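Local coordinates for protein oxaloacetate acetyl hydrolase (Cryphonectria parasitica, PDB 3LYE) that is an enzyme of the phosphoenolpyruvate phosphomutase family, built on a TIM-barrel-type fold, and binds calcium ions, at residues I27-Y33 and F46-T52; G199-K203 and S228-T232; L218-E224 and F241-S247. One frame throughout, in Å; residues are numbered along the deposited sequence.

Contact 1 of 3, residues I27-Y33 and F46-T52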
ATOM      1  N   ILE A  27      28.522 -11.350  12.953  1.00 16.73           N
ATOM      2  CA  ILE A  27      27.447 -11.494  11.956  1.00 15.54           C
ATOM      3  C   ILE A  27      27.501 -10.278  11.036  1.00 14.35           C
ATOM      4  O   ILE A  27      27.166  -9.182  11.466  1.00 16.50           O
ATOM      5  CB  ILE A  27      26.099 -11.690  12.670  1.00 15.43           C
ATOM      6  CG1 ILE A  27      26.136 -12.894  13.629  1.00 16.76           C
ATOM      7  CG2 ILE A  27      24.969 -11.866  11.660  1.00 16.57           C
ATOM      8  CD1 ILE A  27      25.055 -12.833  14.696  1.00 18.02           C
ATOM      9  N   VAL A  28      27.914 -10.491   9.783  1.00 14.09           N
ATOM     10  CA  VAL A  28      28.088  -9.447   8.792  1.00 13.56           C
ATOM     11  C   VAL A  28      26.810  -9.290   7.990  1.00 12.84           C
ATOM     12  O   VAL A  28      26.374 -10.199   7.297  1.00 13.63           O
ATOM     13  CB  VAL A  28      29.301  -9.807   7.909  1.00 14.99           C
ATOM     14  CG1 VAL A  28      29.416  -8.909   6.709  1.00 13.66           C
ATOM     15  CG2 VAL A  28      30.593  -9.813   8.739  1.00 16.27           C
ATOM     16  N   CYS A  29      26.260  -8.083   8.037  1.00 10.31           N
ATOM     17  CA  CYS A  29      25.007  -7.774   7.369  1.00 10.35           C
ATOM     18  C   CYS A  29      25.091  -6.618   6.421  1.00  9.70           C
ATOM     19  O   CYS A  29      25.114  -5.474   6.849  1.00 11.79           O
ATOM     20  CB  CYS A  29      23.966  -7.414   8.449  1.00 12.13           C
ATOM     21  SG  CYS A  29      23.785  -8.574   9.827  1.00 13.41           S
ATOM     22  N   PRO A  30      25.104  -6.923   5.141  1.00  9.54           N
ATOM     23  CA  PRO A  30      25.165  -5.810   4.194  1.00 10.16           C
ATOM     24  C   PRO A  30      23.849  -5.040   4.171  1.00  9.56           C
ATOM     25  O   PRO A  30      22.769  -5.647   4.295  1.00  9.47           O
ATOM     26  CB  PRO A  30      25.356  -6.512   2.849  1.00 11.35           C
ATOM     27  CG  PRO A  30      24.801  -7.867   3.064  1.00 11.98           C
ATOM     28  CD  PRO A  30      25.144  -8.227   4.483  1.00  9.55           C
ATOM     29  N   GLY A  31      23.947  -3.720   4.034  1.00  7.90           N
ATOM     30  CA  GLY A  31      22.763  -2.885   3.943  1.00  8.87           C
ATOM     31  C   GLY A  31      22.147  -2.977   2.558  1.00  9.34           C
ATOM     32  O   GLY A  31      22.761  -2.640   1.575  1.00 12.37           O
ATOM     33  N   VAL A  32      20.911  -3.434   2.525  1.00  8.37           N
ATOM     34  CA  VAL A  32      20.093  -3.612   1.348  1.00  7.81           C
ATOM     35  C   VAL A  32      18.896  -2.681   1.467  1.00  8.39           C
ATOM     36  O   VAL A  32      18.503  -2.300   2.552  1.00  9.58           O
ATOM     37  CB  VAL A  32      19.734  -5.074   1.083  1.00  8.14           C
ATOM     38  CG1 VAL A  32      20.986  -5.921   0.927  1.00  9.72           C
ATOM     39  CG2 VAL A  32      18.866  -5.616   2.168  1.00  8.86           C
ATOM     40  N   TYR A  33      18.269  -2.391   0.336  1.00  7.64           N
ATOM     41  CA  TYR A  33      17.192  -1.441   0.331  1.00  8.03           C
ATOM     42  C   TYR A  33      16.050  -1.696  -0.626  1.00  6.99           C
ATOM     43  O   TYR A  33      15.086  -0.920  -0.661  1.00  8.35           O
ATOM     44  CB  TYR A  33      17.783  -0.065  -0.058  1.00  8.06           C
ATOM     45  CG  TYR A  33      18.338   0.021  -1.446  1.00  9.24           C
ATOM     46  CD1 TYR A  33      17.527   0.383  -2.507  1.00  8.33           C
ATOM     47  CD2 TYR A  33      19.667  -0.267  -1.708  1.00  8.79           C
ATOM     48  CE1 TYR A  33      18.016   0.454  -3.782  1.00  8.94           C
ATOM     49  CE2 TYR A  33      20.174  -0.188  -2.998  1.00  8.57           C
ATOM     50  CZ  TYR A  33      19.339   0.165  -4.042  1.00  8.06           C
ATOM     51  OH  TYR A  33      19.869   0.294  -5.311  1.00  9.96           O
ATOM     52  N   PHE A  46      25.401 -14.178   1.867  1.00 13.09           N
ATOM     53  CA  PHE A  46      25.468 -13.473   3.140  1.00 13.10           C
ATOM     54  C   PHE A  46      24.529 -14.213   4.095  1.00 14.94           C
ATOM     55  O   PHE A  46      23.453 -14.645   3.703  1.00 16.05           O
ATOM     56  CB  PHE A  46      25.145 -12.007   2.971  1.00 12.85           C
ATOM     57  CG  PHE A  46      26.313 -11.220   2.419  1.00 10.88           C
ATOM     58  CD1 PHE A  46      27.265 -10.703   3.263  1.00 11.40           C
ATOM     59  CD2 PHE A  46      26.486 -11.051   1.066  1.00 11.31           C
ATOM     60  CE1 PHE A  46      28.338 -10.005   2.773  1.00 12.65           C
ATOM     61  CE2 PHE A  46      27.573 -10.375   0.594  1.00 12.22           C
ATOM     62  CZ  PHE A  46      28.489  -9.843   1.455  1.00 11.95           C
ATOM     63  N   LYS A  47      24.938 -14.300   5.351  1.00 14.50           N
ATOM     64  CA  LYS A  47      24.196 -15.029   6.383  1.00 15.17           C
ATOM     65  C   LYS A  47      23.126 -14.250   7.073  1.00 12.42           C
ATOM     66  O   LYS A  47      22.335 -14.823   7.792  1.00 13.97           O
ATOM     67  CB  LYS A  47      25.196 -15.615   7.413  1.00 18.93           C
ATOM     68  CG  LYS A  47      26.270 -16.586   6.825  1.00 22.20           C
ATOM     69  CD  LYS A  47      25.648 -17.645   5.866  1.00 25.71           C
ATOM     70  CE  LYS A  47      26.574 -18.840   5.522  1.00 31.26           C
ATOM     71  NZ  LYS A  47      27.894 -18.482   4.947  1.00 35.99           N
ATOM     72  N   SER A  48      23.117 -12.949   6.867  1.00 12.11           N
ATOM     73  CA  SER A  48      22.137 -12.042   7.439  1.00 11.35           C
ATOM     74  C   SER A  48      22.167 -10.782   6.599  1.00 10.32           C
ATOM     75  O   SER A  48      23.202 -10.432   6.030  1.00 11.04           O
ATOM     76  CB  SER A  48      22.453 -11.695   8.896  1.00 14.49           C
ATOM     77  OG  SER A  48      21.377 -10.917   9.436  1.00 19.53           O
ATOM     78  N   LEU A  49      21.031 -10.116   6.508  1.00  9.64           N
ATOM     79  CA  LEU A  49      20.903  -8.886   5.738  1.00  8.90           C
ATOM     80  C   LEU A  49      20.442  -7.771   6.657  1.00  8.95           C
ATOM     81  O   LEU A  49      19.842  -8.043   7.702  1.00  9.61           O
ATOM     82  CB  LEU A  49      19.837  -9.025   4.646  1.00 11.20           C
ATOM     83  CG  LEU A  49      20.265  -9.602   3.290  1.00 16.08           C
ATOM     84  CD1 LEU A  49      21.233 -10.719   3.265  1.00 18.07           C
ATOM     85  CD2 LEU A  49      19.058  -9.894   2.405  1.00 14.51           C
ATOM     86  N   TYR A  50      20.702  -6.526   6.264  1.00  8.73           N
ATOM     87  CA  TYR A  50      20.274  -5.371   7.028  1.00  7.97           C
ATOM     88  C   TYR A  50      19.470  -4.447   6.082  1.00  8.76           C
ATOM     89  O   TYR A  50      19.965  -4.044   5.010  1.00 10.11           O
ATOM     90  CB  TYR A  50      21.466  -4.574   7.581  1.00  8.96           C
ATOM     91  CG  TYR A  50      21.145  -3.207   8.138  1.00  9.59           C
ATOM     92  CD1 TYR A  50      21.828  -2.089   7.725  1.00  9.68           C
ATOM     93  CD2 TYR A  50      20.175  -3.049   9.104  1.00  9.93           C
ATOM     94  CE1 TYR A  50      21.527  -0.876   8.231  1.00 10.16           C
ATOM     95  CE2 TYR A  50      19.852  -1.840   9.580  1.00 10.02           C
ATOM     96  CZ  TYR A  50      20.563  -0.753   9.179  1.00 10.79           C
ATOM     97  OH  TYR A  50      20.283   0.456   9.721  1.00 12.13           O
ATOM     98  N   MET A  51      18.234  -4.123   6.420  1.00  7.74           N
ATOM     99  CA  MET A  51      17.447  -3.212   5.612  1.00  8.29           C
ATOM    100  C   MET A  51      17.597  -1.816   6.175  1.00  8.06           C
ATOM    101  O   MET A  51      17.174  -1.507   7.293  1.00  8.53           O
ATOM    102  CB  MET A  51      15.975  -3.539   5.624  1.00  8.06           C
ATOM    103  CG  MET A  51      15.164  -2.652   4.666  1.00  7.92           C
ATOM    104  SD  MET A  51      13.385  -2.839   4.838  1.00  8.64           S
ATOM    105  CE  MET A  51      13.041  -1.644   6.133  1.00  8.08           C
ATOM    106  N   THR A  52      18.152  -0.940   5.354  1.00  9.08           N
ATOM    107  CA  THR A  52      18.393   0.427   5.751  1.00  9.48           C
ATOM    108  C   THR A  52      17.193   1.334   5.624  1.00  9.19           C
ATOM    109  O   THR A  52      16.368   1.198   4.739  1.00  9.67           O
ATOM    110  CB  THR A  52      19.553   1.035   4.946  1.00 11.45           C
ATOM    111  OG1 THR A  52      19.069   1.351   3.648  1.00 13.73           O
ATOM    112  CG2 THR A  52      20.690   0.093   4.847  1.00 11.58           C
TER
HETATM  113  O   HOH W   1      27.225 -12.673   6.397  1.00 16.64           O
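The first beta-alpha-beta unit of the barrel, strand 27-32, helix 35-43 and strand 49-51, pairs Gly-31 with Tyr-50 and Val-32 with Met-51 as parallel neighbours. Val-32 N donates to Tyr-50 O at 2.7 Å. Val-32 O accepts from Thr-52 N, while Tyr-50 N reaches Pro-30 O at 3.0 Å. Toward the start of both segments, side chains carry much of the contact. Pro-30 lays CG over one face of the Phe-46 ring, 3.9 Å from its centroid and displaced toward the rim, a CH-pi contact; Pro-30 CD lies 3.3 Å from Ser-48 O. A water bridges the two backbones, donating to Val-28 O and accepting from Lys-47 N. In the eight-stranded parallel barrel, Cys-29 and Tyr-50 pack CB to CB at 3.9 Å on the side facing Ile-245 of strand 243-247, whereas Val-32 and Leu-49 turn to helix 35-43. With OG anti to the backbone N (chi1 -174°), Ser-48 brings that atom 3.4 Å from Cys-29 SG and hydrogen-bonds Pro-90 O. Tyr-50 OH is hydrogen-bonded to His-121 NE2, and Thr-52 OG1 caps the following helix at Gly-55 N.

Contact 2 of 3, residues G199-K203 and S228-T232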
ATOM      1  N   GLY A 199      27.794   6.100  15.631  1.00 22.61           N
ATOM      2  CA  GLY A 199      28.761   7.142  15.383  1.00 22.27           C
ATOM      3  C   GLY A 199      30.032   7.270  16.177  1.00 24.33           C
ATOM      4  O   GLY A 199      30.400   8.385  16.573  1.00 26.59           O
ATOM      5  N   PHE A 200      30.752   6.177  16.359  1.00 24.65           N
ATOM      6  CA  PHE A 200      31.995   6.245  17.099  1.00 26.14           C
ATOM      7  C   PHE A 200      32.917   7.256  16.411  1.00 29.01           C
ATOM      8  O   PHE A 200      32.919   7.386  15.171  1.00 30.25           O
ATOM      9  CB  PHE A 200      32.703   4.899  17.102  1.00 25.26           C
ATOM     10  CG  PHE A 200      32.026   3.852  17.934  1.00 25.83           C
ATOM     11  CD1 PHE A 200      31.992   3.974  19.302  1.00 24.98           C
ATOM     12  CD2 PHE A 200      31.459   2.735  17.358  1.00 24.47           C
ATOM     13  CE1 PHE A 200      31.389   3.012  20.093  1.00 24.52           C
ATOM     14  CE2 PHE A 200      30.844   1.770  18.143  1.00 23.81           C
ATOM     15  CZ  PHE A 200      30.816   1.906  19.511  1.00 24.29           C
ATOM     16  N   ARG A 201      33.707   7.957  17.208  1.00 30.42           N
ATOM     17  CA  ARG A 201      34.641   8.947  16.680  1.00 32.59           C
ATOM     18  C   ARG A 201      36.008   8.313  16.436  1.00 32.94           C
ATOM     19  O   ARG A 201      36.818   8.862  15.711  1.00 35.64           O
ATOM     20  CB  ARG A 201      34.729  10.155  17.620  1.00 37.73           C
ATOM     21  CG  ARG A 201      33.474  11.025  17.517  1.00 43.83           C
ATOM     22  CD  ARG A 201      33.435  12.226  18.462  1.00 49.20           C
ATOM     23  NE  ARG A 201      32.488  13.240  17.985  1.00 52.51           N
ATOM     24  CZ  ARG A 201      31.163  13.129  18.061  1.00 54.98           C
ATOM     25  NH1 ARG A 201      30.382  14.098  17.596  1.00 56.34           N
ATOM     26  NH2 ARG A 201      30.608  12.055  18.610  1.00 54.70           N
ATOM     27  N   SER A 202      36.272   7.163  17.041  1.00 30.88           N
ATOM     28  CA  SER A 202      37.545   6.483  16.866  1.00 31.84           C
ATOM     29  C   SER A 202      37.450   4.993  17.142  1.00 32.77           C
ATOM     30  O   SER A 202      36.507   4.519  17.760  1.00 32.81           O
ATOM     31  CB  SER A 202      38.611   7.060  17.804  1.00 31.64           C
ATOM     32  OG  SER A 202      38.355   6.654  19.137  1.00 32.44           O
ATOM     33  N   LYS A 203      38.468   4.259  16.706  1.00 33.92           N
ATOM     34  CA  LYS A 203      38.499   2.818  16.916  1.00 35.49           C
ATOM     35  C   LYS A 203      38.696   2.504  18.401  1.00 35.70           C
ATOM     36  O   LYS A 203      38.155   1.526  18.912  1.00 37.05           O
ATOM     37  CB  LYS A 203      39.609   2.189  16.091  1.00 36.33           C
ATOM     38  CG  LYS A 203      39.440   2.441  14.606  1.00 38.16           C
ATOM     39  CD  LYS A 203      40.659   2.021  13.834  1.00 42.19           C
ATOM     40  CE  LYS A 203      41.012   0.572  14.050  1.00 44.86           C
ATOM     41  NZ  LYS A 203      42.307   0.276  13.390  1.00 46.09           N
ATOM     42  N   SER A 228      32.413   8.431  10.514  1.00 27.49           N
ATOM     43  CA  SER A 228      33.157   7.621  11.469  1.00 27.59           C
ATOM     44  C   SER A 228      34.331   6.989  10.772  1.00 26.17           C
ATOM     45  O   SER A 228      34.341   6.890   9.530  1.00 26.28           O
ATOM     46  CB  SER A 228      32.262   6.528  12.050  1.00 29.25           C
ATOM     47  OG  SER A 228      31.205   7.104  12.788  1.00 33.44           O
ATOM     48  N   PRO A 229      35.335   6.560  11.551  1.00 26.40           N
ATOM     49  CA  PRO A 229      36.522   5.934  10.966  1.00 26.22           C
ATOM     50  C   PRO A 229      36.246   4.569  10.353  1.00 26.45           C
ATOM     51  O   PRO A 229      35.315   3.859  10.736  1.00 28.54           O
ATOM     52  CB  PRO A 229      37.465   5.791  12.161  1.00 28.47           C
ATOM     53  CG  PRO A 229      36.563   5.768  13.333  1.00 28.60           C
ATOM     54  CD  PRO A 229      35.472   6.711  13.014  1.00 28.19           C
ATOM     55  N   LEU A 230      37.105   4.189   9.422  1.00 27.33           N
ATOM     56  CA  LEU A 230      36.970   2.916   8.759  1.00 26.89           C
ATOM     57  C   LEU A 230      37.431   1.794   9.665  1.00 26.42           C
ATOM     58  O   LEU A 230      38.499   1.866  10.261  1.00 28.64           O
ATOM     59  CB  LEU A 230      37.832   2.903   7.503  1.00 29.72           C
ATOM     60  CG  LEU A 230      37.788   1.678   6.578  1.00 30.79           C
ATOM     61  CD1 LEU A 230      36.405   1.415   6.048  1.00 30.43           C
ATOM     62  CD2 LEU A 230      38.736   1.891   5.411  1.00 32.35           C
ATOM     63  N   ILE A 231      36.569   0.800   9.833  1.00 23.26           N
ATOM     64  CA  ILE A 231      36.863  -0.365  10.645  1.00 21.96           C
ATOM     65  C   ILE A 231      36.575  -1.583   9.753  1.00 21.99           C
ATOM     66  O   ILE A 231      35.495  -1.695   9.180  1.00 21.18           O
ATOM     67  CB  ILE A 231      35.998  -0.425  11.916  1.00 22.78           C
ATOM     68  CG1 ILE A 231      36.305   0.783  12.814  1.00 22.11           C
ATOM     69  CG2 ILE A 231      36.261  -1.719  12.649  1.00 23.02           C
ATOM     70  CD1 ILE A 231      35.419   0.960  14.024  1.00 23.37           C
ATOM     71  N   THR A 232      37.557  -2.462   9.567  1.00 22.35           N
ATOM     72  CA  THR A 232      37.317  -3.635   8.732  1.00 21.66           C
ATOM     73  C   THR A 232      36.581  -4.709   9.513  1.00 21.91           C
ATOM     74  O   THR A 232      36.455  -4.636  10.727  1.00 22.22           O
ATOM     75  CB  THR A 232      38.619  -4.269   8.220  1.00 23.45           C
ATOM     76  OG1 THR A 232      39.339  -4.832   9.327  1.00 26.30           O
ATOM     77  CG2 THR A 232      39.509  -3.231   7.555  1.00 23.19           C
TER
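Ser-228 and Pro-229 meet the backbone of Phe-200 and Ser-202 where two loops of the TIM-barrel-type fold come together, each following a strand and leading into the next helix. Ser-228 OG lies 2.9 Å from Phe-200 O, a likely hydrogen bond; the hydroxyl also sits 3.6 Å from Gly-199 CA. Beside it, the Pro-229 ring packs against the backbone of residues 200-202, with CD 3.4 Å from Phe-200 O and CG 3.7 Å from Ser-202 CA. Farther along, the aliphatic part of Lys-203 and the Ile-231 side chain run antiparallel alongside one another, Lys-203 CG approaching Ile-231 CG1 to 4.0 Å. The lysine chain bends at chi3 (57°), and its NZ forms a salt bridge with Glu-235 of helix 233-239, tying the start of helix 203-213 to its neighbour. Around these contacts, Phe-200 turns its ring away from Ser-228 and packs on Ala-206 and Ala-209, while Ile-231 lies on Ala-236 and Met-239. Both helix starts carry further polar bonds: Thr-232 N bonds to Glu-235 OE1, Arg-201 N donates to Gln-205 OE1, and Ser-202 OG, at the N-cap of helix 203-213, accepts from Gln-205 N.

Contact 3 of 3, residues L218-E224 and F241-S247; sequences LLLNSVE and FRIMIFS. With CA (calcium ion), chain C.
Leu-220 and Ile-245 lie at the middle of a run of backbone hydrogen bonds joining parallel strands 219-223 and 243-247. Leu-220 N donates to Ile-243 O, Ile-245 N to Leu-220 O and Ser-222 N to Ile-245 O. Beyond them the bond from Ser-247 N to Ser-222 O is weak, but Glu-224 N donates to Ser-247 O at 3.1 Å. Among side chains, Ser-247 OG donates to Asn-221 OD1 at 2.7 Å, in the amide plane and on a lone pair. A water that donates to this hydroxyl and accepts from Asn-221 ND2 closes the arrangement, while Glu-198 takes another bond from ND2. Apolar contacts divide between the faces. Leu-220 CB stands over the centre of the Phe-241 ring, 3.8 Å from the centroid, and Leu-220 CD2 meets Met-244 CE at 3.8 Å. On the other face Leu-219 CD2 touches Ile-245 CD1. Just past the strand, Glu-224 OE1 binds calcium at 2.3 Å, with two waters, Asn-225, and Thr-273 and Asp-275 of a second subunit. Strand 243-247 continues the sheet to strand 27-32, while helix 233-239 packs on Leu-220 and Met-244, and helix 203-213 on Leu-218 and Phe-241.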
ATOM      1  N   LEU A 218      27.256  -6.113  21.332  1.00 16.37           N
ATOM      2  CA  LEU A 218      27.117  -4.846  20.625  1.00 15.75           C
ATOM      3  C   LEU A 218      27.162  -5.104  19.118  1.00 15.69           C
ATOM      4  O   LEU A 218      27.778  -6.058  18.613  1.00 16.80           O
ATOM      5  CB  LEU A 218      28.217  -3.841  20.955  1.00 16.44           C
ATOM      6  CG  LEU A 218      28.328  -3.389  22.410  1.00 17.05           C
ATOM      7  CD1 LEU A 218      29.229  -2.158  22.483  1.00 18.57           C
ATOM      8  CD2 LEU A 218      26.958  -3.119  22.972  1.00 17.88           C
ATOM      9  N   LEU A 219      26.561  -4.158  18.423  1.00 13.57           N
ATOM     10  CA  LEU A 219      26.463  -4.123  16.985  1.00 12.70           C
ATOM     11  C   LEU A 219      27.184  -2.828  16.554  1.00 13.42           C
ATOM     12  O   LEU A 219      26.985  -1.754  17.121  1.00 14.63           O
ATOM     13  CB  LEU A 219      24.989  -4.111  16.591  1.00 11.51           C
ATOM     14  CG  LEU A 219      24.624  -4.002  15.114  1.00 12.55           C
ATOM     15  CD1 LEU A 219      23.196  -4.470  14.869  1.00 12.12           C
ATOM     16  CD2 LEU A 219      24.787  -2.565  14.599  1.00 12.69           C
ATOM     17  N   LEU A 220      27.999  -2.951  15.517  1.00 13.18           N
ATOM     18  CA  LEU A 220      28.757  -1.858  14.931  1.00 12.69           C
ATOM     19  C   LEU A 220      28.102  -1.459  13.609  1.00 13.61           C
ATOM     20  O   LEU A 220      27.932  -2.288  12.736  1.00 13.85           O
ATOM     21  CB  LEU A 220      30.202  -2.299  14.646  1.00 14.11           C
ATOM     22  CG  LEU A 220      31.098  -1.276  13.970  1.00 15.82           C
ATOM     23  CD1 LEU A 220      31.251  -0.028  14.806  1.00 18.03           C
ATOM     24  CD2 LEU A 220      32.439  -1.874  13.671  1.00 16.95           C
ATOM     25  N   ASN A 221      27.727  -0.199  13.471  1.00 13.38           N
ATOM     26  CA  ASN A 221      27.138   0.297  12.238  1.00 14.20           C
ATOM     27  C   ASN A 221      28.186   1.042  11.430  1.00 15.29           C
ATOM     28  O   ASN A 221      28.643   2.108  11.828  1.00 19.85           O
ATOM     29  CB  ASN A 221      25.996   1.240  12.521  1.00 15.94           C
ATOM     30  CG  ASN A 221      25.395   1.818  11.251  1.00 16.67           C
ATOM     31  OD1 ASN A 221      25.481   1.244  10.160  1.00 16.65           O
ATOM     32  ND2 ASN A 221      24.800   2.979  11.386  1.00 20.09           N
ATOM     33  N   SER A 222      28.592   0.428  10.328  1.00 13.99           N
ATOM     34  CA  SER A 222      29.568   0.993   9.399  1.00 13.91           C
ATOM     35  C   SER A 222      28.813   1.807   8.329  1.00 15.87           C
ATOM     36  O   SER A 222      28.036   1.260   7.592  1.00 18.68           O
ATOM     37  CB  SER A 222      30.332  -0.155   8.759  1.00 17.24           C
ATOM     38  OG  SER A 222      31.362   0.332   7.929  1.00 21.93           O
ATOM     39  N   VAL A 223      29.064   3.100   8.250  1.00 15.66           N
ATOM     40  CA  VAL A 223      28.400   3.984   7.301  1.00 14.36           C
ATOM     41  C   VAL A 223      29.406   4.308   6.218  1.00 15.67           C
ATOM     42  O   VAL A 223      30.356   5.079   6.422  1.00 17.06           O
ATOM     43  CB  VAL A 223      27.925   5.228   8.031  1.00 15.70           C
ATOM     44  CG1 VAL A 223      27.225   6.178   7.076  1.00 16.28           C
ATOM     45  CG2 VAL A 223      27.025   4.821   9.203  1.00 18.85           C
ATOM     46  N   GLU A 224      29.200   3.730   5.043  1.00 13.05           N
ATOM     47  CA  GLU A 224      30.156   3.965   3.971  1.00 12.73           C
ATOM     48  C   GLU A 224      30.198   5.434   3.558  1.00 11.70           C
ATOM     49  O   GLU A 224      29.182   6.062   3.267  1.00 12.72           O
ATOM     50  CB  GLU A 224      29.834   3.056   2.790  1.00 13.33           C
ATOM     51  CG  GLU A 224      30.756   3.242   1.583  1.00 13.70           C
ATOM     52  CD  GLU A 224      32.232   2.869   1.865  1.00 15.57           C
ATOM     53  OE1 GLU A 224      33.098   3.192   1.014  1.00 16.91           O
ATOM     54  OE2 GLU A 224      32.545   2.278   2.923  1.00 16.67           O
ATOM     55  N   PHE A 241      32.846  -7.051  18.718  1.00 20.20           N
ATOM     56  CA  PHE A 241      31.484  -6.806  18.268  1.00 18.69           C
ATOM     57  C   PHE A 241      30.872  -8.131  17.825  1.00 17.27           C
ATOM     58  O   PHE A 241      31.585  -9.018  17.371  1.00 20.38           O
ATOM     59  CB  PHE A 241      31.482  -5.802  17.100  1.00 18.12           C
ATOM     60  CG  PHE A 241      31.675  -4.366  17.526  1.00 19.08           C
ATOM     61  CD1 PHE A 241      30.619  -3.645  18.048  1.00 17.84           C
ATOM     62  CD2 PHE A 241      32.902  -3.746  17.398  1.00 20.06           C
ATOM     63  CE1 PHE A 241      30.785  -2.357  18.472  1.00 19.69           C
ATOM     64  CE2 PHE A 241      33.074  -2.435  17.794  1.00 21.15           C
ATOM     65  CZ  PHE A 241      32.019  -1.743  18.327  1.00 20.55           C
ATOM     66  N   ARG A 242      29.549  -8.267  17.933  1.00 16.98           N
ATOM     67  CA  ARG A 242      28.878  -9.503  17.516  1.00 15.49           C
ATOM     68  C   ARG A 242      28.118  -9.349  16.205  1.00 16.74           C
ATOM     69  O   ARG A 242      27.842 -10.337  15.561  1.00 17.26           O
ATOM     70  CB  ARG A 242      27.956 -10.048  18.603  1.00 16.73           C
ATOM     71  CG  ARG A 242      28.741 -10.589  19.792  1.00 17.84           C
ATOM     72  CD  ARG A 242      29.759 -11.711  19.436  1.00 18.26           C
ATOM     73  NE  ARG A 242      29.220 -12.644  18.483  1.00 18.18           N
ATOM     74  CZ  ARG A 242      28.195 -13.465  18.687  1.00 18.02           C
ATOM     75  NH1 ARG A 242      27.628 -13.535  19.891  1.00 18.47           N
ATOM     76  NH2 ARG A 242      27.727 -14.205  17.669  1.00 18.53           N
ATOM     77  N   ILE A 243      27.725  -8.128  15.872  1.00 13.77           N
ATOM     78  CA  ILE A 243      27.029  -7.881  14.615  1.00 12.25           C
ATOM     79  C   ILE A 243      27.642  -6.628  14.001  1.00 12.86           C
ATOM     80  O   ILE A 243      28.015  -5.714  14.727  1.00 13.65           O
ATOM     81  CB  ILE A 243      25.503  -7.647  14.781  1.00 11.44           C
ATOM     82  CG1 ILE A 243      24.878  -8.791  15.591  1.00 13.16           C
ATOM     83  CG2 ILE A 243      24.805  -7.438  13.413  1.00 11.98           C
ATOM     84  CD1 ILE A 243      23.392  -8.567  15.940  1.00 12.71           C
ATOM     85  N   MET A 244      27.738  -6.578  12.668  1.00 13.35           N
ATOM     86  CA  MET A 244      28.270  -5.405  11.988  1.00 12.48           C
ATOM     87  C   MET A 244      27.363  -5.220  10.771  1.00 10.79           C
ATOM     88  O   MET A 244      27.202  -6.127   9.958  1.00 12.39           O
ATOM     89  CB  MET A 244      29.713  -5.590  11.557  1.00 12.90           C
ATOM     90  CG  MET A 244      30.337  -4.369  10.959  1.00 13.96           C
ATOM     91  SD  MET A 244      32.103  -4.654  10.774  1.00 17.26           S
ATOM     92  CE  MET A 244      32.675  -3.100  10.090  1.00 17.22           C
ATOM     93  N   ILE A 245      26.752  -4.052  10.685  1.00 10.26           N
ATOM     94  CA  ILE A 245      25.845  -3.719   9.594  1.00 10.92           C
ATOM     95  C   ILE A 245      26.529  -2.696   8.723  1.00 11.70           C
ATOM     96  O   ILE A 245      27.310  -1.880   9.201  1.00 13.04           O
ATOM     97  CB  ILE A 245      24.457  -3.291  10.085  1.00 11.38           C
ATOM     98  CG1 ILE A 245      24.499  -1.947  10.815  1.00 12.51           C
ATOM     99  CG2 ILE A 245      23.868  -4.400  10.976  1.00 11.73           C
ATOM    100  CD1 ILE A 245      23.159  -1.545  11.359  1.00 12.75           C
ATOM    101  N   PHE A 246      26.217  -2.739   7.435  1.00 11.23           N
ATOM    102  CA  PHE A 246      26.837  -1.855   6.484  1.00 11.54           C
ATOM    103  C   PHE A 246      25.867  -0.921   5.762  1.00 11.45           C
ATOM    104  O   PHE A 246      25.349  -1.248   4.686  1.00 12.14           O
ATOM    105  CB  PHE A 246      27.630  -2.739   5.513  1.00 12.45           C
ATOM    106  CG  PHE A 246      28.820  -3.386   6.139  1.00 12.66           C
ATOM    107  CD1 PHE A 246      30.071  -2.819   6.041  1.00 12.80           C
ATOM    108  CD2 PHE A 246      28.684  -4.560   6.843  1.00 12.57           C
ATOM    109  CE1 PHE A 246      31.156  -3.414   6.647  1.00 13.59           C
ATOM    110  CE2 PHE A 246      29.771  -5.136   7.473  1.00 14.61           C
ATOM    111  CZ  PHE A 246      31.013  -4.571   7.366  1.00 13.48           C
ATOM    112  N   SER A 247      25.644   0.235   6.380  1.00 11.81           N
ATOM    113  CA  SER A 247      24.778   1.273   5.843  1.00 12.58           C
ATOM    114  C   SER A 247      25.432   1.825   4.573  1.00 12.02           C
ATOM    115  O   SER A 247      26.617   2.086   4.507  1.00 12.92           O
ATOM    116  CB  SER A 247      24.549   2.382   6.856  1.00 12.56           C
ATOM    117  OG  SER A 247      23.958   1.839   8.011  1.00 14.64           O
TER
HETATM  118 CA    CA C 502      34.745   4.747   0.590  1.00 13.84          CA
HETATM  119  O   HOH W   2      23.148   4.266   8.954  1.00 48.27           O
HETATM  120  O   HOH W   3      28.655   0.396   4.768  1.00 18.99           O
HETATM  121  O   HOH W   4      36.499   3.273   0.018  1.00 16.46           O
HETATM  122  O   HOH W   5      35.508   4.733   2.779  1.00 18.53           O

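How the contacts relate
Contact 1 closes before the other two open along the chain, whereas the segments of contacts 2 and 3 alternate. Contacts 1 and 3 share the parallel sheet, their centres 10 Å apart: strand 27-32 borders strand 243-247, with Ile-27 N to Arg-242 O and Cys-29 N to Met-244 O as probable hydrogen bonds, so the first and last beta-alpha-beta units of the barrel adjoin. Contact 2 lies toward the rim, its centre about 10 Å from that of contact 3 and 19 Å from that of contact 1. Phe-200 and Ile-231 nevertheless pack on Leu-220, linking those loops to the sheet. Contacts 1 and 3 both touch a second subunit.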